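Local coordinates for interphotoreceptor retinoid-binding protein (Xenopus laevis, PDB 1J7X) that probably binds and carries retinoids between photoreceptors and pigment epithelium, this chain being one functional unit of the protein, at residues H6-A20 / F247-I261. Numbering follows the deposited sequence.
Sequences HVLHQLCDILANNYA and FPFGDTQLSVTVPII
A beta hairpin, strands 244-248 and 254-265 of an antiparallel sheet, lies against the N-terminal helix 2-18, with the ring of Phe249 set against Val7. Methyl CG1 of Val7 sits over the ring centre, 3.7 Å from the Phe249 centroid, a CH-pi contact; CG1 stands anti to the backbone N (chi1 177°), which turns it onto that face. Gln10 CB and the backbone N of Leu11 meet the same ring at its edge. One turn after Gln10, Ile14 lays CG2 over a face of the Phe247 ring, offset toward the rim; the same Ile14 CG2 lies 3.9 Å from Val258 CG2.

The type II turn Phe249-Thr252 is gripped by polar side chains of the helix. The side-chain amide of Gln10 pairs with both backbone polar atoms of Gly250: NE2 gives a nearly straight bond (168°) to Gly250 O at 3.2 Å, while OE1 takes a weak one from Gly250 N. His6 NE2 adds weak bonds to Gly250 O, 2.8 Å away, and to Asp251 OD1. At the far end Ala20 N donates to Pro259 O at 2.8 Å, and the edge of the Tyr19 ring meets Pro259 CG; the Tyr19 hydroxyl is hydrogen-bonded to Asp60. Helix 6-18 runs nearly parallel to strand 254-259, their axes 19° apart, in a helix-on-sheet packing that joins the N-terminal helix to a distant hairpin.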
ATOM      1  N   HIS A   6      31.374   4.965  13.726  1.00 36.48           N
ATOM      2  CA  HIS A   6      30.461   6.095  13.877  1.00 35.21           C
ATOM      3  C   HIS A   6      29.089   5.667  13.314  1.00 32.76           C
ATOM      4  O   HIS A   6      28.048   5.824  13.963  1.00 31.54           O
ATOM      5  CB  HIS A   6      31.009   7.290  13.131  1.00 36.31           C
ATOM      6  CG  HIS A   6      30.228   8.555  13.342  1.00 40.09           C
ATOM      7  ND1 HIS A   6      30.013   9.094  14.594  1.00 44.93           N
ATOM      8  CD2 HIS A   6      29.632   9.400  12.468  1.00 43.94           C
ATOM      9  CE1 HIS A   6      29.346  10.225  14.483  1.00 48.31           C
ATOM     10  NE2 HIS A   6      29.081  10.428  13.203  1.00 44.44           N
ATOM     11  N   VAL A   7      29.123   5.048  12.134  1.00 29.24           N
ATOM     12  CA  VAL A   7      27.885   4.594  11.518  1.00 28.60           C
ATOM     13  C   VAL A   7      27.322   3.436  12.276  1.00 28.34           C
ATOM     14  O   VAL A   7      26.147   3.389  12.516  1.00 27.09           O
ATOM     15  CB  VAL A   7      28.099   4.172  10.061  1.00 26.86           C
ATOM     16  CG1 VAL A   7      26.785   3.636   9.465  1.00 31.15           C
ATOM     17  CG2 VAL A   7      28.535   5.334   9.296  1.00 30.29           C
ATOM     18  N   LEU A   8      28.184   2.493  12.604  1.00 27.07           N
ATOM     19  CA  LEU A   8      27.760   1.298  13.301  1.00 27.88           C
ATOM     20  C   LEU A   8      27.059   1.585  14.526  1.00 24.87           C
ATOM     21  O   LEU A   8      25.959   1.020  14.805  1.00 27.57           O
ATOM     22  CB  LEU A   8      28.991   0.361  13.465  1.00 28.55           C
ATOM     23  CG  LEU A   8      28.703  -0.931  14.222  1.00 33.97           C
ATOM     24  CD1 LEU A   8      27.761  -1.818  13.452  1.00 36.21           C
ATOM     25  CD2 LEU A   8      30.120  -1.626  14.383  1.00 36.15           C
ATOM     26  N   HIS A   9      27.599   2.496  15.356  1.00 25.34           N
ATOM     27  CA  HIS A   9      27.010   2.806  16.655  1.00 24.53           C
ATOM     28  C   HIS A   9      25.585   3.414  16.470  1.00 24.74           C
ATOM     29  O   HIS A   9      24.651   3.097  17.125  1.00 24.69           O
ATOM     30  CB  HIS A   9      27.937   3.827  17.433  1.00 24.89           C
ATOM     31  CG  HIS A   9      27.496   4.129  18.815  1.00 25.98           C
ATOM     32  ND1 HIS A   9      27.236   5.407  19.247  1.00 36.85           N
ATOM     33  CD2 HIS A   9      27.088   3.321  19.805  1.00 30.25           C
ATOM     34  CE1 HIS A   9      26.748   5.364  20.469  1.00 34.33           C
ATOM     35  NE2 HIS A   9      26.687   4.107  20.849  1.00 33.33           N
ATOM     36  N   GLN A  10      25.472   4.323  15.535  1.00 24.81           N
ATOM     37  CA  GLN A  10      24.196   4.974  15.335  1.00 26.20           C
ATOM     38  C   GLN A  10      23.199   3.895  14.822  1.00 24.90           C
ATOM     39  O   GLN A  10      22.028   3.839  15.269  1.00 28.25           O
ATOM     40  CB  GLN A  10      24.393   6.086  14.346  1.00 28.02           C
ATOM     41  CG  GLN A  10      25.193   7.309  14.819  1.00 30.12           C
ATOM     42  CD  GLN A  10      25.260   8.483  13.781  1.00 27.94           C
ATOM     43  OE1 GLN A  10      24.212   9.050  13.369  1.00 35.17           O
ATOM     44  NE2 GLN A  10      26.470   8.783  13.314  1.00 29.51           N
ATOM     45  N   LEU A  11      23.663   3.096  13.885  1.00 23.45           N
ATOM     46  CA  LEU A  11      22.782   2.025  13.286  1.00 24.77           C
ATOM     47  C   LEU A  11      22.175   1.124  14.315  1.00 25.75           C
ATOM     48  O   LEU A  11      20.931   0.940  14.448  1.00 24.15           O
ATOM     49  CB  LEU A  11      23.538   1.231  12.236  1.00 23.85           C
ATOM     50  CG  LEU A  11      22.796   0.033  11.680  1.00 22.90           C
ATOM     51  CD1 LEU A  11      21.545   0.488  10.967  1.00 25.35           C
ATOM     52  CD2 LEU A  11      23.666  -0.783  10.781  1.00 23.04           C
ATOM     53  N   CYS A  12      23.031   0.583  15.178  1.00 25.47           N
ATOM     54  CA  CYS A  12      22.511  -0.292  16.208  1.00 27.26           C
ATOM     55  C   CYS A  12      21.515   0.394  17.111  1.00 28.19           C
ATOM     56  O   CYS A  12      20.548  -0.232  17.504  1.00 30.71           O
ATOM     57  CB  CYS A  12      23.696  -0.845  17.045  1.00 28.34           C
ATOM     58  SG  CYS A  12      24.571  -2.069  16.117  1.00 31.76           S
ATOM     59  N   ASP A  13      21.742   1.645  17.418  1.00 29.73           N
ATOM     60  CA  ASP A  13      20.809   2.376  18.226  1.00 33.74           C
ATOM     61  C   ASP A  13      19.464   2.560  17.452  1.00 31.82           C
ATOM     62  O   ASP A  13      18.378   2.340  17.990  1.00 31.24           O
ATOM     63  CB  ASP A  13      21.415   3.720  18.566  1.00 36.09           C
ATOM     64  CG  ASP A  13      20.572   4.514  19.537  1.00 45.68           C
ATOM     65  OD1 ASP A  13      20.130   3.919  20.553  1.00 52.08           O
ATOM     66  OD2 ASP A  13      20.333   5.756  19.331  1.00 53.86           O
ATOM     67  N   ILE A  14      19.583   2.986  16.215  1.00 29.20           N
ATOM     68  CA  ILE A  14      18.398   3.217  15.429  1.00 28.12           C
ATOM     69  C   ILE A  14      17.573   1.934  15.369  1.00 27.01           C
ATOM     70  O   ILE A  14      16.391   1.984  15.575  1.00 28.97           O
ATOM     71  CB  ILE A  14      18.796   3.618  13.985  1.00 27.72           C
ATOM     72  CG1 ILE A  14      19.610   4.933  13.913  1.00 28.33           C
ATOM     73  CG2 ILE A  14      17.561   3.649  13.137  1.00 27.47           C
ATOM     74  CD1 ILE A  14      18.930   6.056  14.389  1.00 40.77           C
ATOM     75  N   LEU A  15      18.197   0.811  15.027  1.00 25.34           N
ATOM     76  CA  LEU A  15      17.546  -0.501  14.893  1.00 25.94           C
ATOM     77  C   LEU A  15      16.863  -0.927  16.177  1.00 28.66           C
ATOM     78  O   LEU A  15      15.731  -1.249  16.165  1.00 29.01           O
ATOM     79  CB  LEU A  15      18.546  -1.540  14.479  1.00 25.03           C
ATOM     80  CG  LEU A  15      19.178  -1.413  13.122  1.00 22.78           C
ATOM     81  CD1 LEU A  15      20.269  -2.418  12.956  1.00 28.50           C
ATOM     82  CD2 LEU A  15      18.084  -1.579  12.088  1.00 25.00           C
ATOM     83  N   ALA A  16      17.557  -0.813  17.327  1.00 30.10           N
ATOM     84  CA  ALA A  16      17.015  -1.249  18.603  1.00 30.42           C
ATOM     85  C   ALA A  16      15.733  -0.523  18.940  1.00 30.76           C
ATOM     86  O   ALA A  16      14.800  -1.061  19.448  1.00 30.60           O
ATOM     87  CB  ALA A  16      18.068  -1.020  19.730  1.00 29.91           C
ATOM     88  N   ASN A  17      15.680   0.748  18.618  1.00 32.07           N
ATOM     89  CA  ASN A  17      14.522   1.535  18.981  1.00 32.38           C
ATOM     90  C   ASN A  17      13.431   1.672  17.920  1.00 30.49           C
ATOM     91  O   ASN A  17      12.323   1.965  18.274  1.00 29.01           O
ATOM     92  CB  ASN A  17      14.961   2.883  19.349  1.00 32.96           C
ATOM     93  CG  ASN A  17      15.895   2.850  20.561  1.00 36.43           C
ATOM     94  OD1 ASN A  17      15.558   2.217  21.591  1.00 40.96           O
ATOM     95  ND2 ASN A  17      17.036   3.520  20.452  1.00 38.90           N
ATOM     96  N   ASN A  18      13.746   1.363  16.675  1.00 28.52           N
ATOM     97  CA  ASN A  18      12.736   1.566  15.593  1.00 27.99           C
ATOM     98  C   ASN A  18      12.352   0.403  14.683  1.00 28.26           C
ATOM     99  O   ASN A  18      11.256   0.401  14.133  1.00 30.35           O
ATOM    100  CB  ASN A  18      13.167   2.740  14.763  1.00 27.25           C
ATOM    101  CG  ASN A  18      13.493   3.978  15.610  1.00 31.56           C
ATOM    102  OD1 ASN A  18      14.658   4.259  15.944  1.00 33.72           O
ATOM    103  ND2 ASN A  18      12.526   4.774  15.821  1.00 26.74           N
ATOM    104  N   TYR A  19      13.249  -0.550  14.491  1.00 26.14           N
ATOM    105  CA  TYR A  19      13.026  -1.601  13.484  1.00 26.37           C
ATOM    106  C   TYR A  19      11.792  -2.409  13.848  1.00 28.21           C
ATOM    107  O   TYR A  19      11.745  -3.048  14.938  1.00 27.41           O
ATOM    108  CB  TYR A  19      14.249  -2.507  13.388  1.00 22.48           C
ATOM    109  CG  TYR A  19      14.136  -3.607  12.413  1.00 22.33           C
ATOM    110  CD1 TYR A  19      13.568  -3.376  11.152  1.00 19.42           C
ATOM    111  CD2 TYR A  19      14.621  -4.855  12.661  1.00 21.25           C
ATOM    112  CE1 TYR A  19      13.507  -4.337  10.214  1.00 17.03           C
ATOM    113  CE2 TYR A  19      14.433  -5.886  11.723  1.00 21.19           C
ATOM    114  CZ  TYR A  19      13.951  -5.577  10.431  1.00 16.05           C
ATOM    115  OH  TYR A  19      13.833  -6.588   9.517  1.00 23.20           O
ATOM    116  N   ALA A  20      10.840  -2.460  12.928  1.00 27.25           N
ATOM    117  CA  ALA A  20       9.589  -3.195  13.192  1.00 28.83           C
ATOM    118  C   ALA A  20       9.725  -4.591  13.782  1.00 28.44           C
ATOM    119  O   ALA A  20       8.883  -5.013  14.562  1.00 28.66           O
ATOM    120  CB  ALA A  20       8.778  -3.319  11.961  1.00 27.68           C
ATOM    121  N   PHE A 247      16.427   7.652   8.735  1.00 29.78           N
ATOM    122  CA  PHE A 247      17.310   8.172   9.797  1.00 31.60           C
ATOM    123  C   PHE A 247      18.680   8.492   9.246  1.00 31.54           C
ATOM    124  O   PHE A 247      19.363   7.641   8.752  1.00 30.23           O
ATOM    125  CB  PHE A 247      17.414   7.150  10.929  1.00 29.39           C
ATOM    126  CG  PHE A 247      16.093   6.773  11.553  1.00 32.67           C
ATOM    127  CD1 PHE A 247      15.275   5.791  11.010  1.00 27.75           C
ATOM    128  CD2 PHE A 247      15.701   7.327  12.779  1.00 30.65           C
ATOM    129  CE1 PHE A 247      14.067   5.503  11.539  1.00 29.85           C
ATOM    130  CE2 PHE A 247      14.498   6.908  13.405  1.00 30.97           C
ATOM    131  CZ  PHE A 247      13.684   6.013  12.769  1.00 31.66           C
ATOM    132  N   PRO A 248      19.085   9.747   9.286  1.00 32.69           N
ATOM    133  CA  PRO A 248      20.345  10.147   8.720  1.00 35.39           C
ATOM    134  C   PRO A 248      21.415   9.764   9.673  1.00 34.86           C
ATOM    135  O   PRO A 248      21.112   9.516  10.851  1.00 35.87           O
ATOM    136  CB  PRO A 248      20.194  11.686   8.614  1.00 37.15           C
ATOM    137  CG  PRO A 248      19.447  11.968   9.848  1.00 35.84           C
ATOM    138  CD  PRO A 248      18.359  10.880   9.843  1.00 35.65           C
ATOM    139  N   PHE A 249      22.580   9.525   9.140  1.00 35.68           N
ATOM    140  CA  PHE A 249      23.725   9.197   9.986  1.00 36.22           C
ATOM    141  C   PHE A 249      24.494  10.496  10.131  1.00 36.28           C
ATOM    142  O   PHE A 249      25.162  10.923   9.153  1.00 36.85           O
ATOM    143  CB  PHE A 249      24.650   8.149   9.339  1.00 33.76           C
ATOM    144  CG  PHE A 249      24.080   6.713   9.376  1.00 30.94           C
ATOM    145  CD1 PHE A 249      23.922   6.060  10.563  1.00 32.75           C
ATOM    146  CD2 PHE A 249      23.658   6.102   8.236  1.00 28.81           C
ATOM    147  CE1 PHE A 249      23.333   4.814  10.616  1.00 28.63           C
ATOM    148  CE2 PHE A 249      23.146   4.836   8.253  1.00 23.67           C
ATOM    149  CZ  PHE A 249      22.963   4.209   9.475  1.00 24.39           C
ATOM    150  N   GLY A 250      24.385  11.104  11.296  1.00 38.74           N
ATOM    151  CA  GLY A 250      25.141  12.325  11.586  1.00 41.33           C
ATOM    152  C   GLY A 250      26.580  12.217  11.129  1.00 43.28           C
ATOM    153  O   GLY A 250      27.233  11.129  11.238  1.00 44.40           O
ATOM    154  N   ASP A 251      27.052  13.322  10.535  1.00 45.14           N
ATOM    155  CA  ASP A 251      28.406  13.475  10.037  1.00 46.60           C
ATOM    156  C   ASP A 251      28.717  12.685   8.804  1.00 44.42           C
ATOM    157  O   ASP A 251      29.894  12.457   8.496  1.00 44.99           O
ATOM    158  CB  ASP A 251      29.413  13.128  11.169  1.00 48.57           C
ATOM    159  CG  ASP A 251      29.153  13.947  12.471  1.00 53.09           C
ATOM    160  OD1 ASP A 251      28.248  13.579  13.282  1.00 55.48           O
ATOM    161  OD2 ASP A 251      29.816  14.986  12.734  1.00 59.74           O
ATOM    162  N   THR A 252      27.681  12.271   8.067  1.00 41.01           N
ATOM    163  CA  THR A 252      27.950  11.474   6.880  1.00 38.19           C
ATOM    164  C   THR A 252      26.986  11.826   5.806  1.00 35.73           C
ATOM    165  O   THR A 252      26.045  12.519   6.053  1.00 36.06           O
ATOM    166  CB  THR A 252      27.735   9.993   7.147  1.00 40.14           C
ATOM    167  OG1 THR A 252      26.323   9.715   7.115  1.00 34.19           O
ATOM    168  CG2 THR A 252      28.289   9.587   8.562  1.00 39.13           C
ATOM    169  N   GLN A 253      27.240  11.300   4.630  1.00 34.62           N
ATOM    170  CA  GLN A 253      26.391  11.448   3.460  1.00 34.85           C
ATOM    171  C   GLN A 253      25.448  10.216   3.317  1.00 33.33           C
ATOM    172  O   GLN A 253      25.002   9.917   2.204  1.00 33.08           O
ATOM    173  CB  GLN A 253      27.261  11.544   2.193  1.00 33.58           C
ATOM    174  CG  GLN A 253      28.230  12.812   2.094  1.00 34.43           C
ATOM    175  CD  GLN A 253      27.503  14.135   2.093  1.00 34.07           C
ATOM    176  OE1 GLN A 253      27.371  14.781   3.133  1.00 40.54           O
ATOM    177  NE2 GLN A 253      27.032  14.553   0.908  1.00 30.46           N
ATOM    178  N   LEU A 254      25.299   9.485   4.408  1.00 30.96           N
ATOM    179  CA  LEU A 254      24.483   8.226   4.446  1.00 29.32           C
ATOM    180  C   LEU A 254      23.334   8.327   5.305  1.00 28.16           C
ATOM    181  O   LEU A 254      23.276   9.102   6.221  1.00 28.75           O
ATOM    182  CB  LEU A 254      25.311   7.014   4.947  1.00 28.48           C
ATOM    183  CG  LEU A 254      26.381   6.541   3.986  1.00 31.15           C
ATOM    184  CD1 LEU A 254      27.168   5.378   4.657  1.00 30.58           C
ATOM    185  CD2 LEU A 254      25.829   6.108   2.717  1.00 35.39           C
ATOM    186  N   SER A 255      22.330   7.499   5.009  1.00 26.97           N
ATOM    187  CA  SER A 255      21.173   7.404   5.863  1.00 26.75           C
ATOM    188  C   SER A 255      20.661   5.987   5.870  1.00 24.25           C
ATOM    189  O   SER A 255      21.138   5.126   5.027  1.00 22.53           O
ATOM    190  CB  SER A 255      20.085   8.323   5.377  1.00 29.27           C
ATOM    191  OG  SER A 255      19.576   7.755   4.196  1.00 34.32           O
ATOM    192  N   VAL A 256      19.792   5.707   6.823  1.00 21.99           N
ATOM    193  CA  VAL A 256      19.143   4.399   6.853  1.00 22.77           C
ATOM    194  C   VAL A 256      17.607   4.474   6.863  1.00 19.56           C
ATOM    195  O   VAL A 256      16.994   5.188   7.619  1.00 21.60           O
ATOM    196  CB  VAL A 256      19.701   3.482   7.995  1.00 21.03           C
ATOM    197  CG1 VAL A 256      19.235   4.021   9.347  1.00 20.05           C
ATOM    198  CG2 VAL A 256      19.199   2.038   7.871  1.00 23.60           C
ATOM    199  N   THR A 257      16.925   3.730   5.965  1.00 18.38           N
ATOM    200  CA  THR A 257      15.496   3.625   5.976  1.00 20.05           C
ATOM    201  C   THR A 257      15.141   2.410   6.676  1.00 18.75           C
ATOM    202  O   THR A 257      15.700   1.320   6.399  1.00 18.29           O
ATOM    203  CB  THR A 257      14.885   3.490   4.520  1.00 22.76           C
ATOM    204  OG1 THR A 257      15.267   4.595   3.749  1.00 25.44           O
ATOM    205  CG2 THR A 257      13.352   3.479   4.576  1.00 21.82           C
ATOM    206  N   VAL A 258      14.334   2.611   7.687  1.00 17.96           N
ATOM    207  CA  VAL A 258      13.927   1.542   8.577  1.00 20.93           C
ATOM    208  C   VAL A 258      12.440   1.311   8.660  1.00 20.54           C
ATOM    209  O   VAL A 258      11.666   2.243   8.913  1.00 20.95           O
ATOM    210  CB  VAL A 258      14.465   1.827  10.024  1.00 19.06           C
ATOM    211  CG1 VAL A 258      14.069   0.720  10.933  1.00 20.20           C
ATOM    212  CG2 VAL A 258      15.949   2.009   9.990  1.00 20.28           C
ATOM    213  N   PRO A 259      11.981   0.077   8.405  1.00 21.30           N
ATOM    214  CA  PRO A 259      10.561  -0.156   8.540  1.00 21.88           C
ATOM    215  C   PRO A 259      10.169  -0.122   9.981  1.00 24.69           C
ATOM    216  O   PRO A 259      10.782  -0.806  10.722  1.00 25.08           O
ATOM    217  CB  PRO A 259      10.372  -1.541   7.933  1.00 21.38           C
ATOM    218  CG  PRO A 259      11.730  -2.211   8.184  1.00 21.42           C
ATOM    219  CD  PRO A 259      12.683  -1.125   7.921  1.00 22.00           C
ATOM    220  N   ILE A 260       9.276   0.778  10.371  1.00 24.92           N
ATOM    221  CA  ILE A 260       8.838   0.878  11.756  1.00 24.46           C
ATOM    222  C   ILE A 260       7.518   0.182  11.949  1.00 27.09           C
ATOM    223  O   ILE A 260       7.066  -0.026  13.051  1.00 26.81           O
ATOM    224  CB  ILE A 260       8.696   2.329  12.173  1.00 25.45           C
ATOM    225  CG1 ILE A 260       7.538   2.987  11.337  1.00 28.68           C
ATOM    226  CG2 ILE A 260       9.989   3.141  11.973  1.00 22.42           C
ATOM    227  CD1 ILE A 260       7.181   4.389  11.803  1.00 35.94           C
ATOM    228  N   ILE A 261       6.880  -0.262  10.866  1.00 25.27           N
ATOM    229  CA  ILE A 261       5.634  -0.917  10.998  1.00 24.17           C
ATOM    230  C   ILE A 261       5.617  -2.214  10.291  1.00 25.00           C
ATOM    231  O   ILE A 261       6.119  -2.304   9.123  1.00 23.62           O
ATOM    232  CB  ILE A 261       4.572   0.025  10.313  1.00 25.34           C
ATOM    233  CG1 ILE A 261       4.212   1.177  11.221  1.00 29.96           C
ATOM    234  CG2 ILE A 261       3.343  -0.747   9.953  1.00 27.93           C
ATOM    235  CD1 ILE A 261       3.476   2.304  10.573  1.00 32.08           C
TER